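Local atomic coordinates of mRNA-capping enzyme subunit alpha (Saccharomyces cerevisiae, PDB entry 3KYH), a protein that catalyses the second step of mRNA capping, transferring GMP from GTP to the 5'-diphosphate end of RNA through a covalent enzyme-GMP intermediate. Residues Met206-Ser218 with Leu396-Trp410. Residues are numbered along the deposited sequence; the frame is centred on the assembly and turned at random.
Sequences MDFSYQLVKVAKS and LEDLEEIVGDIKRCW
The two backbones run in opposite senses, with Y210 nearest V403 (5.0 Å between CA atoms), L212 facing E400 and A216 facing L396. E400 to V403 form a type I beta turn. Side chains carry the contact. At one end F208, Y210 and W410 form an aromatic cluster. Y210 turns the CD2 edge of its ring toward the face of the W410 six-membered ring, an offset edge-to-face pair with planes at 79°. On the same side of the indole plane, CB and CD2 of F208 meet W410 CH2; the two rings approach obliquely. The hydroxyl of S209 sits at the indole edge, with OG 3.2 Å from W410 CZ3. The indole reaches all three residues because W410 CG is anti to the backbone N (chi1 -154°). With an alanine here instead of the W410 indole, the Y210 edge would probably lose its aromatic partner and a gap would open beside F208 and S209. K407 lays its aliphatic chain over one face of the Y210 ring, a CH-pi contact with CD 4.2 Å from the ring centroid. I406 CD1 packs against Y210 CA. Further along, the methyls of V403 touch V213 CG2 and the carbonyl O of Y210. L212 CD1 rests on L399 CB at 3.8 Å, and A216 CB meets L396 CD2. The contact joins strand 207-208, the turn after it and helix 212-219 of the catalytic domain to the helices near the C-terminus. L396 lies about 11 Å, side chain to side chain, from the GMP-accepting K72. Strand 207-208 borders strand 67-73, L212 also touches strand 229-233, and I406 and S209 both pack on L62 of helix 55-62.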
loop_
_atom_site.group_PDB
_atom_site.type_symbol
_atom_site.label_atom_id
_atom_site.label_comp_id
_atom_site.label_asym_id
_atom_site.label_seq_id
_atom_site.Cartn_x
_atom_site.Cartn_y
_atom_site.Cartn_z
ATOM N N MET C 206 50.096 -33.541 19.583
ATOM C CA MET C 206 51.065 -33.147 18.554
ATOM C C MET C 206 52.133 -34.182 18.182
ATOM O O MET C 206 52.586 -34.940 19.047
ATOM C CB MET C 206 51.730 -31.809 18.893
ATOM C CG MET C 206 52.033 -30.921 17.656
ATOM S SD MET C 206 50.776 -29.702 17.134
ATOM C CE MET C 206 49.240 -30.680 17.157
ATOM N N ASP C 207 52.481 -34.208 16.887
ATOM C CA ASP C 207 53.569 -35.019 16.289
ATOM C C ASP C 207 54.313 -34.229 15.203
ATOM O O ASP C 207 53.703 -33.417 14.520
ATOM C CB ASP C 207 53.009 -36.307 15.671
ATOM C CG ASP C 207 53.242 -37.557 16.539
ATOM O OD1 ASP C 207 54.188 -37.577 17.363
ATOM O OD2 ASP C 207 52.508 -38.555 16.338
ATOM N N PHE C 208 55.620 -34.446 15.048
ATOM C CA PHE C 208 56.417 -33.701 14.051
ATOM C C PHE C 208 56.193 -34.260 12.650
ATOM O O PHE C 208 55.785 -35.413 12.512
ATOM C CB PHE C 208 57.937 -33.764 14.307
ATOM C CG PHE C 208 58.354 -33.597 15.741
ATOM C CD1 PHE C 208 58.602 -34.718 16.542
ATOM C CD2 PHE C 208 58.565 -32.327 16.276
ATOM C CE1 PHE C 208 59.007 -34.580 17.866
ATOM C CE2 PHE C 208 58.960 -32.169 17.608
ATOM C CZ PHE C 208 59.191 -33.301 18.400
ATOM N N SER C 209 56.520 -33.448 11.639
ATOM C CA SER C 209 56.573 -33.809 10.209
ATOM C C SER C 209 57.004 -35.232 9.865
ATOM O O SER C 209 56.240 -35.952 9.247
ATOM C CB SER C 209 57.484 -32.832 9.437
ATOM O OG SER C 209 58.872 -33.108 9.648
ATOM N N TYR C 210 58.203 -35.623 10.289
ATOM C CA TYR C 210 58.858 -36.850 9.842
ATOM C C TYR C 210 58.173 -38.154 10.281
ATOM O O TYR C 210 58.779 -39.240 10.247
ATOM C CB TYR C 210 60.359 -36.828 10.206
ATOM C CG TYR C 210 60.676 -37.092 11.664
ATOM C CD1 TYR C 210 60.526 -38.369 12.204
ATOM C CD2 TYR C 210 61.178 -36.082 12.499
ATOM C CE1 TYR C 210 60.808 -38.639 13.539
ATOM C CE2 TYR C 210 61.468 -36.343 13.850
ATOM C CZ TYR C 210 61.274 -37.636 14.353
ATOM O OH TYR C 210 61.531 -37.985 15.664
ATOM N N GLN C 211 56.901 -38.041 10.655
ATOM C CA GLN C 211 56.120 -39.144 11.206
ATOM C C GLN C 211 54.805 -39.439 10.466
ATOM O O GLN C 211 54.024 -40.258 10.928
ATOM C CB GLN C 211 55.866 -38.885 12.696
ATOM C CG GLN C 211 57.127 -38.949 13.565
ATOM C CD GLN C 211 56.974 -38.240 14.907
ATOM O OE1 GLN C 211 56.994 -38.871 15.971
ATOM N NE2 GLN C 211 56.813 -36.922 14.862
ATOM N N LEU C 212 54.571 -38.815 9.310
ATOM C CA LEU C 212 53.362 -39.055 8.506
ATOM C C LEU C 212 52.965 -40.532 8.478
ATOM O O LEU C 212 51.781 -40.857 8.620
ATOM C CB LEU C 212 53.525 -38.514 7.078
ATOM C CG LEU C 212 54.006 -37.073 6.954
ATOM C CD1 LEU C 212 54.175 -36.616 5.508
ATOM C CD2 LEU C 212 53.078 -36.146 7.737
ATOM N N VAL C 213 53.979 -41.389 8.298
ATOM C CA VAL C 213 53.886 -42.855 8.411
ATOM C C VAL C 213 53.133 -43.256 9.673
ATOM O O VAL C 213 52.052 -43.856 9.578
ATOM C CB VAL C 213 55.274 -43.575 8.405
ATOM C CG1 VAL C 213 55.615 -44.138 7.023
ATOM C CG2 VAL C 213 56.389 -42.684 8.976
ATOM N N LYS C 214 53.696 -42.897 10.832
ATOM C CA LYS C 214 53.035 -43.050 12.132
ATOM C C LYS C 214 51.650 -42.353 12.166
ATOM O O LYS C 214 50.725 -42.857 12.824
ATOM C CB LYS C 214 53.941 -42.568 13.296
ATOM C CG LYS C 214 55.368 -43.186 13.444
ATOM C CD LYS C 214 55.415 -44.582 14.101
ATOM C CE LYS C 214 55.220 -45.739 13.092
ATOM N NZ LYS C 214 55.308 -47.111 13.693
ATOM N N VAL C 215 51.497 -41.252 11.417
ATOM C CA VAL C 215 50.254 -40.468 11.410
ATOM C C VAL C 215 49.122 -41.190 10.684
ATOM O O VAL C 215 48.283 -41.778 11.349
ATOM C CB VAL C 215 50.420 -39.006 10.917
ATOM C CG1 VAL C 215 49.142 -38.213 11.141
ATOM C CG2 VAL C 215 51.529 -38.308 11.674
ATOM N N ALA C 216 49.104 -41.156 9.352
ATOM C CA ALA C 216 48.035 -41.768 8.550
ATOM C C ALA C 216 47.511 -43.142 9.020
ATOM O O ALA C 216 46.303 -43.387 9.034
ATOM C CB ALA C 216 48.442 -41.806 7.082
ATOM N N LYS C 217 48.416 -44.029 9.426
ATOM C CA LYS C 217 48.062 -45.357 9.956
ATOM C C LYS C 217 47.159 -45.282 11.216
ATOM O O LYS C 217 46.535 -46.282 11.602
ATOM C CB LYS C 217 49.346 -46.185 10.204
ATOM C CG LYS C 217 50.212 -46.509 8.949
ATOM C CD LYS C 217 51.604 -47.078 9.309
ATOM C CE LYS C 217 52.559 -47.203 8.093
ATOM N NZ LYS C 217 54.055 -47.161 8.385
ATOM N N SER C 218 47.121 -44.096 11.843
ATOM C CA SER C 218 46.161 -43.703 12.896
ATOM C C SER C 218 44.931 -42.948 12.372
ATOM O O SER C 218 43.843 -43.140 12.912
ATOM C CB SER C 218 46.833 -42.817 13.943
ATOM O OG SER C 218 46.819 -41.449 13.550
ATOM N N LEU C 396 48.427 -39.494 -0.605
ATOM C CA LEU C 396 49.013 -39.801 0.699
ATOM C C LEU C 396 50.469 -40.259 0.561
ATOM O O LEU C 396 51.357 -39.551 1.061
ATOM C CB LEU C 396 48.151 -40.789 1.474
ATOM C CG LEU C 396 48.126 -40.694 3.005
ATOM C CD1 LEU C 396 47.836 -39.283 3.557
ATOM C CD2 LEU C 396 47.121 -41.711 3.544
ATOM N N GLU C 397 50.715 -41.358 -0.170
ATOM C CA GLU C 397 52.074 -41.780 -0.584
ATOM C C GLU C 397 52.895 -40.613 -1.157
ATOM O O GLU C 397 54.055 -40.434 -0.753
ATOM C CB GLU C 397 52.061 -42.978 -1.559
ATOM C CG GLU C 397 52.088 -44.407 -0.934
ATOM C CD GLU C 397 53.505 -44.955 -0.580
ATOM O OE1 GLU C 397 54.557 -44.410 -1.010
ATOM O OE2 GLU C 397 53.572 -45.972 0.148
ATOM N N ASP C 398 52.280 -39.792 -2.021
ATOM C CA ASP C 398 52.903 -38.552 -2.560
ATOM C C ASP C 398 53.345 -37.514 -1.494
ATOM O O ASP C 398 53.755 -36.390 -1.834
ATOM C CB ASP C 398 52.027 -37.890 -3.647
ATOM C CG ASP C 398 52.385 -38.324 -5.074
ATOM O OD1 ASP C 398 53.492 -38.881 -5.294
ATOM O OD2 ASP C 398 51.554 -38.076 -5.995
ATOM N N LEU C 399 53.220 -37.893 -0.220
ATOM C CA LEU C 399 53.874 -37.207 0.899
ATOM C C LEU C 399 54.761 -38.207 1.620
ATOM O O LEU C 399 55.889 -37.868 1.979
ATOM C CB LEU C 399 52.874 -36.650 1.931
ATOM C CG LEU C 399 51.684 -35.758 1.589
ATOM C CD1 LEU C 399 50.935 -35.334 2.856
ATOM C CD2 LEU C 399 52.200 -34.578 0.844
ATOM N N GLU C 400 54.215 -39.405 1.861
ATOM C CA GLU C 400 54.857 -40.486 2.624
ATOM C C GLU C 400 56.284 -40.733 2.127
ATOM O O GLU C 400 57.220 -40.930 2.909
ATOM C CB GLU C 400 53.995 -41.768 2.578
ATOM C CG GLU C 400 52.708 -41.673 3.416
ATOM C CD GLU C 400 51.663 -42.762 3.150
ATOM O OE1 GLU C 400 50.566 -42.675 3.748
ATOM O OE2 GLU C 400 51.903 -43.705 2.360
ATOM N N GLU C 401 56.425 -40.656 0.807
ATOM C CA GLU C 401 57.691 -40.793 0.103
ATOM C C GLU C 401 58.769 -39.845 0.648
ATOM O O GLU C 401 59.964 -40.144 0.581
ATOM C CB GLU C 401 57.449 -40.580 -1.406
ATOM C CG GLU C 401 56.820 -39.230 -1.802
ATOM C CD GLU C 401 56.494 -39.122 -3.289
ATOM O OE1 GLU C 401 56.803 -38.057 -3.879
ATOM O OE2 GLU C 401 55.933 -40.089 -3.867
ATOM N N ILE C 402 58.325 -38.728 1.217
ATOM C CA ILE C 402 59.194 -37.647 1.689
ATOM C C ILE C 402 59.514 -37.703 3.206
ATOM O O ILE C 402 60.298 -36.880 3.690
ATOM C CB ILE C 402 58.676 -36.248 1.198
ATOM C CG1 ILE C 402 58.490 -36.238 -0.325
ATOM C CG2 ILE C 402 59.661 -35.150 1.529
ATOM C CD1 ILE C 402 57.440 -35.258 -0.861
ATOM N N VAL C 403 58.981 -38.704 3.920
ATOM C CA VAL C 403 59.271 -38.947 5.349
ATOM C C VAL C 403 60.759 -38.818 5.732
ATOM O O VAL C 403 61.103 -38.075 6.662
ATOM C CB VAL C 403 58.686 -40.313 5.868
ATOM C CG1 VAL C 403 59.238 -40.696 7.251
ATOM C CG2 VAL C 403 57.136 -40.299 5.904
ATOM N N GLY C 404 61.636 -39.513 5.009
ATOM C CA GLY C 404 63.065 -39.497 5.318
ATOM C C GLY C 404 63.780 -38.235 4.866
ATOM O O GLY C 404 64.939 -38.023 5.244
ATOM N N ASP C 405 63.091 -37.389 4.098
ATOM C CA ASP C 405 63.698 -36.219 3.423
ATOM C C ASP C 405 63.482 -34.847 4.110
ATOM O O ASP C 405 63.919 -33.788 3.612
ATOM C CB ASP C 405 63.241 -36.149 1.960
ATOM C CG ASP C 405 63.266 -37.499 1.274
ATOM O OD1 ASP C 405 64.093 -37.669 0.346
ATOM O OD2 ASP C 405 62.462 -38.380 1.675
ATOM N N ILE C 406 62.780 -34.880 5.241
ATOM C CA ILE C 406 62.585 -33.698 6.079
ATOM C C ILE C 406 63.380 -33.927 7.347
ATOM O O ILE C 406 63.733 -32.976 8.039
ATOM C CB ILE C 406 61.110 -33.469 6.491
ATOM C CG1 ILE C 406 60.115 -34.273 5.633
ATOM C CG2 ILE C 406 60.817 -31.984 6.550
ATOM C CD1 ILE C 406 59.442 -35.404 6.394
ATOM N N LYS C 407 63.589 -35.212 7.634
ATOM C CA LYS C 407 64.366 -35.745 8.743
ATOM C C LYS C 407 65.862 -35.603 8.420
ATOM O O LYS C 407 66.625 -35.163 9.273
ATOM C CB LYS C 407 63.932 -37.209 8.951
ATOM C CG LYS C 407 64.681 -38.026 9.989
ATOM C CD LYS C 407 63.780 -39.129 10.508
ATOM C CE LYS C 407 64.458 -39.995 11.555
ATOM N NZ LYS C 407 65.006 -41.260 10.947
ATOM N N ARG C 408 66.263 -35.972 7.197
ATOM C CA ARG C 408 67.624 -35.746 6.671
ATOM C C ARG C 408 67.890 -34.255 6.630
ATOM O O ARG C 408 68.942 -33.779 7.050
ATOM C CB ARG C 408 67.784 -36.340 5.256
ATOM C CG ARG C 408 68.971 -35.812 4.401
ATOM C CD ARG C 408 69.385 -36.755 3.251
ATOM N NE ARG C 408 68.302 -37.064 2.306
ATOM C CZ ARG C 408 67.563 -38.177 2.297
ATOM N NH1 ARG C 408 67.760 -39.162 3.179
ATOM N NH2 ARG C 408 66.606 -38.308 1.385
ATOM N N CYS C 409 66.901 -33.534 6.129
ATOM C CA CYS C 409 66.967 -32.101 5.994
ATOM C C CYS C 409 66.792 -31.356 7.327
ATOM O O CYS C 409 67.118 -30.168 7.406
ATOM C CB CYS C 409 65.942 -31.687 4.954
ATOM S SG CYS C 409 66.259 -30.105 4.262
ATOM N N TRP C 410 66.321 -32.067 8.360
ATOM C CA TRP C 410 66.219 -31.590 9.753
ATOM C C TRP C 410 67.548 -31.803 10.461
ATOM O O TRP C 410 68.037 -30.890 11.134
ATOM C CB TRP C 410 65.147 -32.373 10.527
ATOM C CG TRP C 410 64.496 -31.665 11.701
ATOM C CD1 TRP C 410 65.111 -30.908 12.669
ATOM C CD2 TRP C 410 63.104 -31.711 12.061
ATOM N NE1 TRP C 410 64.183 -30.452 13.577
ATOM C CE2 TRP C 410 62.945 -30.931 13.230
ATOM C CE3 TRP C 410 61.972 -32.322 11.497
ATOM C CZ2 TRP C 410 61.701 -30.748 13.846
ATOM C CZ3 TRP C 410 60.737 -32.136 12.108
ATOM C CH2 TRP C 410 60.613 -31.353 13.271
#